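Local coordinates for protein glutathione s-transferase S2 (PDB 5H5L) that probably conjugates glutathione to electrophilic substrates as a sigma-class transferase, and acts as a glutathione-requiring prostaglandin D synthase, at residues A78-W83 with N146-W151; N131-H136 with I154-I159. All coordinates share one frame; numbering follows the deposited sequence.

Interaction 2 lies inside the helical domain of the glutathione S-transferase fold, while interaction 1 lies where the linker from the thioredoxin-like domain enters it; their centres are about 15 Å apart. Along the chain the segments alternate: 78-83, 131-136, 146-151, then 154-159. Interaction 1 sits toward the periphery, about 17 Å from the centre of the chain, where 78-83 meets the loop leading into helix 151-164. Interaction 2 is buried, about 10 Å from that centre, and joins helix 111-139 to helix 151-164. Helix 151-164 is contacted at its first residue by interaction 1 and five residues later, at Phe156, by interaction 2, while its Tyr155 reaches Ser64 and Arg99 of the glutathione pocket.

Interaction 1. Residues A78-W83 with N146-W151; sequences AGSNEW and NGKLSW
Ala78 lies against the indole of Trp151, with its CA near the ring plane at the edge, 4.3 Å from CD1. Its methyl carbon CB is 4.4 Å from the same CD1, a light apolar touch at the rim of the pyrrole ring.

A second, polar meeting lies at the outer end. A chi1 of 58° sets CG of Lys148 between its backbone N and carbonyl carbon, starting the chain toward 78-83. Beyond CG the lysine is fully extended, and this straight chain carries NZ to within 2.7 Å of Ser80 OG, which stands anti to its own carbonyl carbon (chi1 -56°). The ammonium also forms a salt bridge with Glu84, whose OE1 in addition accepts a hydrogen bond from Ser80 N; one carboxylate thus ties the lysine to the turn before helix 82-106. Between the two ends a water lies 2.8 Å from both Ala78 O and Leu149 O, bridging the two carbonyls.

Asn81 and Ser150 are both N-caps, Asn81 OD1 accepting from Glu84 N, so each segment contains a helix start. The contact thus joins the linker leading into helix 82-106 to the loop and first turn of helix 151-164. Trp151 packs further on Ile88 and Asp89 of helix 82-106 and on Thr65, Ala68 and Arg69 of helix 64-75, placing it where the thioredoxin-like domain meets the helical domain.

Interaction 2. Residues N131-H136 with I154-I159; sequences NKFNDH and IYFISI
Phe133 and Phe156 form an offset edge-to-face (T-shaped) pair between helices 111-139 and 151-164, within the helical C-terminal domain of the glutathione S-transferase fold. The CA atoms of Phe133 and Phe156 are 10.5 Å apart, so the helices meet here through these two rings and not through their backbones.

The aromatic geometry is almost exactly perpendicular: the planes meet at 89° and the centroids are 5.6 Å apart. Phe156 supplies the edge and Phe133 the face. With its CG anti to the backbone N (chi1 179°), Phe156 reaches out from its helix, whereas in Phe133 CG is anti to the carbonyl carbon, beside the backbone N (chi1 -65°). Phe156 also makes an edge-to-face pair with Phe95 of helix 82-106, so its ring takes part in two aromatic contacts.

Apolar packing surrounds the pair. Phe133 rests on Met91 and Thr94 of helix 82-106 and on Ile177 of helix 175-185, while Phe156 touches Leu180 of that last helix; both phenylalanines are buried.

Polar groups serve a different face of helix 151-164, where Tyr155 OH is hydrogen-bonded to Ser64 OG and Arg99 NH2, two residues lining the glutathione pocket. No hydrogen bond links the two segments. At the closest approach Phe156 CE1 is 3.8 Å from Phe133 CD2. Next to it, Phe156 CZ lies 3.9 Å from Phe133 CD2.

Interaction 1. Residues A78-W83 with N146-W151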
loop_
_atom_site.group_PDB
_atom_site.type_symbol
_atom_site.label_atom_id
_atom_site.label_comp_id
_atom_site.label_asym_id
_atom_site.label_seq_id
_atom_site.Cartn_x
_atom_site.Cartn_y
_atom_site.Cartn_z
ATOM N N ALA B 78 -4.660 -15.678 -5.397
ATOM C CA ALA B 78 -4.828 -15.008 -4.110
ATOM C C ALA B 78 -5.006 -16.045 -3.011
ATOM O O ALA B 78 -4.679 -17.214 -3.216
ATOM C CB ALA B 78 -6.017 -14.038 -4.133
ATOM N N GLY B 79 -5.517 -15.652 -1.847
ATOM C CA GLY B 79 -5.607 -16.585 -0.741
ATOM C C GLY B 79 -6.897 -17.423 -0.774
ATOM O O GLY B 79 -7.911 -17.001 -1.317
ATOM N N SER B 80 -6.849 -18.599 -0.134
ATOM C CA SER B 80 -8.045 -19.424 0.058
ATOM C C SER B 80 -8.960 -18.925 1.175
ATOM O O SER B 80 -10.105 -19.380 1.256
ATOM C CB SER B 80 -7.639 -20.861 0.361
ATOM O OG SER B 80 -6.804 -21.369 -0.662
ATOM N N ASN B 81 -8.481 -18.032 2.042
ATOM C CA ASN B 81 -9.283 -17.433 3.112
ATOM C C ASN B 81 -8.682 -16.074 3.452
ATOM O O ASN B 81 -7.730 -15.636 2.807
ATOM C CB ASN B 81 -9.332 -18.334 4.346
ATOM C CG ASN B 81 -7.980 -18.781 4.800
ATOM O OD1 ASN B 81 -7.061 -17.986 4.947
ATOM N ND2 ASN B 81 -7.831 -20.076 4.994
ATOM N N GLU B 82 -9.258 -15.382 4.446
ATOM C CA GLU B 82 -8.770 -14.036 4.749
ATOM C C GLU B 82 -7.349 -14.073 5.281
ATOM O O GLU B 82 -6.564 -13.153 5.014
ATOM C CB GLU B 82 -9.649 -13.311 5.769
ATOM C CG GLU B 82 -11.108 -13.271 5.460
ATOM C CD GLU B 82 -11.788 -14.475 6.044
ATOM O OE1 GLU B 82 -11.752 -15.516 5.361
ATOM O OE2 GLU B 82 -12.271 -14.396 7.207
ATOM N N TRP B 83 -7.012 -15.097 6.080
ATOM C CA TRP B 83 -5.669 -15.180 6.644
ATOM C C TRP B 83 -4.640 -15.349 5.545
ATOM O O TRP B 83 -3.576 -14.718 5.571
ATOM C CB TRP B 83 -5.565 -16.333 7.640
ATOM C CG TRP B 83 -4.211 -16.429 8.233
ATOM C CD1 TRP B 83 -3.212 -17.254 7.849
ATOM C CD2 TRP B 83 -3.683 -15.628 9.308
ATOM N NE1 TRP B 83 -2.095 -17.028 8.606
ATOM C CE2 TRP B 83 -2.363 -16.031 9.509
ATOM C CE3 TRP B 83 -4.212 -14.616 10.111
ATOM C CZ2 TRP B 83 -1.548 -15.473 10.497
ATOM C CZ3 TRP B 83 -3.408 -14.058 11.092
ATOM C CH2 TRP B 83 -2.085 -14.494 11.274
ATOM N N ASN B 146 2.181 -18.441 2.009
ATOM C CA ASN B 146 1.262 -19.584 2.031
ATOM C C ASN B 146 1.799 -20.807 1.274
ATOM O O ASN B 146 1.034 -21.703 0.899
ATOM C CB ASN B 146 -0.105 -19.209 1.458
ATOM C CG ASN B 146 -0.721 -17.989 2.125
ATOM O OD1 ASN B 146 -0.832 -17.916 3.351
ATOM N ND2 ASN B 146 -1.163 -17.042 1.307
ATOM N N GLY B 147 3.094 -20.874 1.012
ATOM C CA GLY B 147 3.620 -22.014 0.292
ATOM C C GLY B 147 3.063 -22.202 -1.097
ATOM O O GLY B 147 3.105 -23.311 -1.615
ATOM N N LYS B 148 2.541 -21.153 -1.731
ATOM C CA LYS B 148 2.042 -21.303 -3.095
ATOM C C LYS B 148 2.126 -19.973 -3.836
ATOM O O LYS B 148 2.180 -18.898 -3.227
ATOM C CB LYS B 148 0.597 -21.843 -3.128
ATOM C CG LYS B 148 -0.436 -21.000 -2.391
ATOM C CD LYS B 148 -1.813 -21.711 -2.249
ATOM C CE LYS B 148 -2.797 -20.846 -1.479
ATOM N NZ LYS B 148 -4.107 -21.453 -1.095
ATOM N N LEU B 149 2.141 -20.078 -5.165
ATOM C CA LEU B 149 2.252 -18.919 -6.043
ATOM C C LEU B 149 1.115 -17.925 -5.792
ATOM O O LEU B 149 -0.056 -18.308 -5.710
ATOM C CB LEU B 149 2.224 -19.358 -7.502
ATOM C CG LEU B 149 2.451 -18.228 -8.520
ATOM C CD1 LEU B 149 3.908 -17.804 -8.539
ATOM C CD2 LEU B 149 2.033 -18.632 -9.891
ATOM N N SER B 150 1.460 -16.651 -5.677
ATOM C CA SER B 150 0.466 -15.607 -5.511
ATOM C C SER B 150 0.743 -14.442 -6.450
ATOM O O SER B 150 1.811 -14.343 -7.059
ATOM C CB SER B 150 0.422 -15.116 -4.057
ATOM O OG SER B 150 1.556 -14.333 -3.701
ATOM N N TRP B 151 -0.252 -13.530 -6.558
ATOM C CA TRP B 151 -0.028 -12.271 -7.263
ATOM C C TRP B 151 1.106 -11.507 -6.611
ATOM O O TRP B 151 1.818 -10.751 -7.275
ATOM C CB TRP B 151 -1.325 -11.412 -7.282
ATOM C CG TRP B 151 -1.717 -10.905 -5.924
ATOM C CD1 TRP B 151 -2.557 -11.520 -5.026
ATOM C CD2 TRP B 151 -1.288 -9.695 -5.303
ATOM N NE1 TRP B 151 -2.678 -10.765 -3.900
ATOM C CE2 TRP B 151 -1.906 -9.641 -4.044
ATOM C CE3 TRP B 151 -0.428 -8.651 -5.684
ATOM C CZ2 TRP B 151 -1.705 -8.599 -3.168
ATOM C CZ3 TRP B 151 -0.222 -7.616 -4.816
ATOM C CH2 TRP B 151 -0.842 -7.591 -3.562
HETATM O O HOH W 1 -1.994 -17.902 -3.764
#

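Interaction 2. Residues N131-H136 with I154-I159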
loop_
_atom_site.group_PDB
_atom_site.type_symbol
_atom_site.label_atom_id
_atom_site.label_comp_id
_atom_site.label_asym_id
_atom_site.label_seq_id
_atom_site.Cartn_x
_atom_site.Cartn_y
_atom_site.Cartn_z
ATOM N N ASN B 131 17.434 -9.937 3.501
ATOM C CA ASN B 131 17.702 -11.115 4.336
ATOM C C ASN B 131 16.391 -11.650 4.914
ATOM O O ASN B 131 16.151 -12.861 4.938
ATOM C CB ASN B 131 18.676 -10.790 5.472
ATOM C CG ASN B 131 20.144 -10.761 5.036
ATOM O OD1 ASN B 131 20.584 -11.545 4.209
ATOM N ND2 ASN B 131 20.894 -9.863 5.623
ATOM N N LYS B 132 15.504 -10.750 5.358
ATOM C CA LYS B 132 14.220 -11.205 5.884
ATOM C C LYS B 132 13.352 -11.826 4.793
ATOM O O LYS B 132 12.721 -12.864 5.021
ATOM C CB LYS B 132 13.499 -10.048 6.565
ATOM C CG LYS B 132 14.054 -9.758 7.977
ATOM C CD LYS B 132 13.877 -8.292 8.329
ATOM C CE LYS B 132 14.406 -7.975 9.708
ATOM N NZ LYS B 132 13.589 -8.611 10.800
ATOM N N PHE B 133 13.276 -11.187 3.613
ATOM C CA PHE B 133 12.529 -11.762 2.495
ATOM C C PHE B 133 13.086 -13.134 2.149
ATOM O O PHE B 133 12.340 -14.098 1.917
ATOM C CB PHE B 133 12.624 -10.871 1.245
ATOM C CG PHE B 133 11.973 -9.511 1.363
ATOM C CD1 PHE B 133 11.052 -9.206 2.354
ATOM C CD2 PHE B 133 12.298 -8.529 0.445
ATOM C CE1 PHE B 133 10.478 -7.949 2.418
ATOM C CE2 PHE B 133 11.752 -7.272 0.535
ATOM C CZ PHE B 133 10.829 -6.997 1.514
ATOM N N ASN B 134 14.412 -13.212 2.055
ATOM C CA ASN B 134 15.089 -14.474 1.745
ATOM C C ASN B 134 14.714 -15.567 2.756
ATOM O O ASN B 134 14.301 -16.666 2.376
ATOM C CB ASN B 134 16.595 -14.209 1.729
ATOM C CG ASN B 134 17.382 -15.254 0.951
ATOM O OD1 ASN B 134 16.977 -15.742 -0.103
ATOM N ND2 ASN B 134 18.529 -15.586 1.475
ATOM N N ASP B 135 14.811 -15.256 4.047
ATOM C CA ASP B 135 14.450 -16.202 5.102
ATOM C C ASP B 135 12.962 -16.533 5.048
ATOM O O ASP B 135 12.556 -17.687 5.231
ATOM C CB ASP B 135 14.866 -15.576 6.447
ATOM C CG ASP B 135 14.317 -16.300 7.693
ATOM O OD1 ASP B 135 15.000 -17.212 8.202
ATOM O OD2 ASP B 135 13.249 -15.896 8.223
ATOM N N HIS B 136 12.133 -15.542 4.735
ATOM C CA HIS B 136 10.693 -15.782 4.683
ATOM C C HIS B 136 10.344 -16.716 3.544
ATOM O O HIS B 136 9.562 -17.654 3.722
ATOM C CB HIS B 136 9.966 -14.447 4.541
ATOM C CG HIS B 136 8.486 -14.556 4.582
ATOM N ND1 HIS B 136 7.775 -14.507 5.755
ATOM C CD2 HIS B 136 7.573 -14.672 3.586
ATOM C CE1 HIS B 136 6.482 -14.591 5.485
ATOM N NE2 HIS B 136 6.331 -14.678 4.174
ATOM N N ILE B 154 4.373 -12.348 -8.265
ATOM C CA ILE B 154 4.491 -11.721 -9.564
ATOM C C ILE B 154 4.791 -10.242 -9.431
ATOM O O ILE B 154 5.631 -9.710 -10.148
ATOM C CB ILE B 154 3.209 -12.034 -10.344
ATOM C CG1 ILE B 154 3.228 -13.545 -10.667
ATOM C CG2 ILE B 154 3.130 -11.229 -11.620
ATOM C CD1 ILE B 154 1.943 -14.083 -11.232
ATOM N N TYR B 155 4.141 -9.564 -8.492
ATOM C CA TYR B 155 4.432 -8.159 -8.260
ATOM C C TYR B 155 5.879 -7.979 -7.812
ATOM O O TYR B 155 6.605 -7.129 -8.331
ATOM C CB TYR B 155 3.440 -7.643 -7.214
ATOM C CG TYR B 155 3.426 -6.160 -6.974
ATOM C CD1 TYR B 155 2.507 -5.345 -7.632
ATOM C CD2 TYR B 155 4.280 -5.574 -6.043
ATOM C CE1 TYR B 155 2.450 -3.983 -7.386
ATOM C CE2 TYR B 155 4.236 -4.217 -5.805
ATOM C CZ TYR B 155 3.306 -3.430 -6.490
ATOM O OH TYR B 155 3.269 -2.081 -6.254
ATOM N N PHE B 156 6.307 -8.796 -6.855
ATOM C CA PHE B 156 7.649 -8.713 -6.269
ATOM C C PHE B 156 8.734 -8.897 -7.339
ATOM O O PHE B 156 9.633 -8.051 -7.497
ATOM C CB PHE B 156 7.693 -9.778 -5.171
ATOM C CG PHE B 156 8.993 -9.916 -4.418
ATOM C CD1 PHE B 156 9.498 -8.891 -3.644
ATOM C CD2 PHE B 156 9.636 -11.136 -4.383
ATOM C CE1 PHE B 156 10.689 -9.079 -2.902
ATOM C CE2 PHE B 156 10.781 -11.311 -3.644
ATOM C CZ PHE B 156 11.301 -10.296 -2.916
ATOM N N ILE B 157 8.639 -9.973 -8.108
ATOM C CA ILE B 157 9.665 -10.314 -9.111
ATOM C C ILE B 157 9.669 -9.332 -10.271
ATOM O O ILE B 157 10.734 -8.931 -10.757
ATOM C CB ILE B 157 9.460 -11.767 -9.602
ATOM C CG1 ILE B 157 9.656 -12.768 -8.484
ATOM C CG2 ILE B 157 10.470 -12.109 -10.692
ATOM C CD1 ILE B 157 10.949 -12.559 -7.709
ATOM N N SER B 158 8.491 -8.892 -10.727
ATOM C CA SER B 158 8.482 -7.949 -11.840
ATOM C C SER B 158 9.179 -6.660 -11.456
ATOM O O SER B 158 9.917 -6.086 -12.264
ATOM C CB SER B 158 7.045 -7.684 -12.309
ATOM O OG SER B 158 6.345 -6.954 -11.323
ATOM N N ILE B 159 8.992 -6.199 -10.207
ATOM C CA ILE B 159 9.632 -4.967 -9.779
ATOM C C ILE B 159 11.109 -5.199 -9.453
ATOM O O ILE B 159 11.952 -4.354 -9.760
ATOM C CB ILE B 159 8.836 -4.359 -8.604
ATOM C CG1 ILE B 159 7.482 -3.850 -9.152
ATOM C CG2 ILE B 159 9.591 -3.244 -7.934
ATOM C CD1 ILE B 159 6.520 -3.348 -8.131
#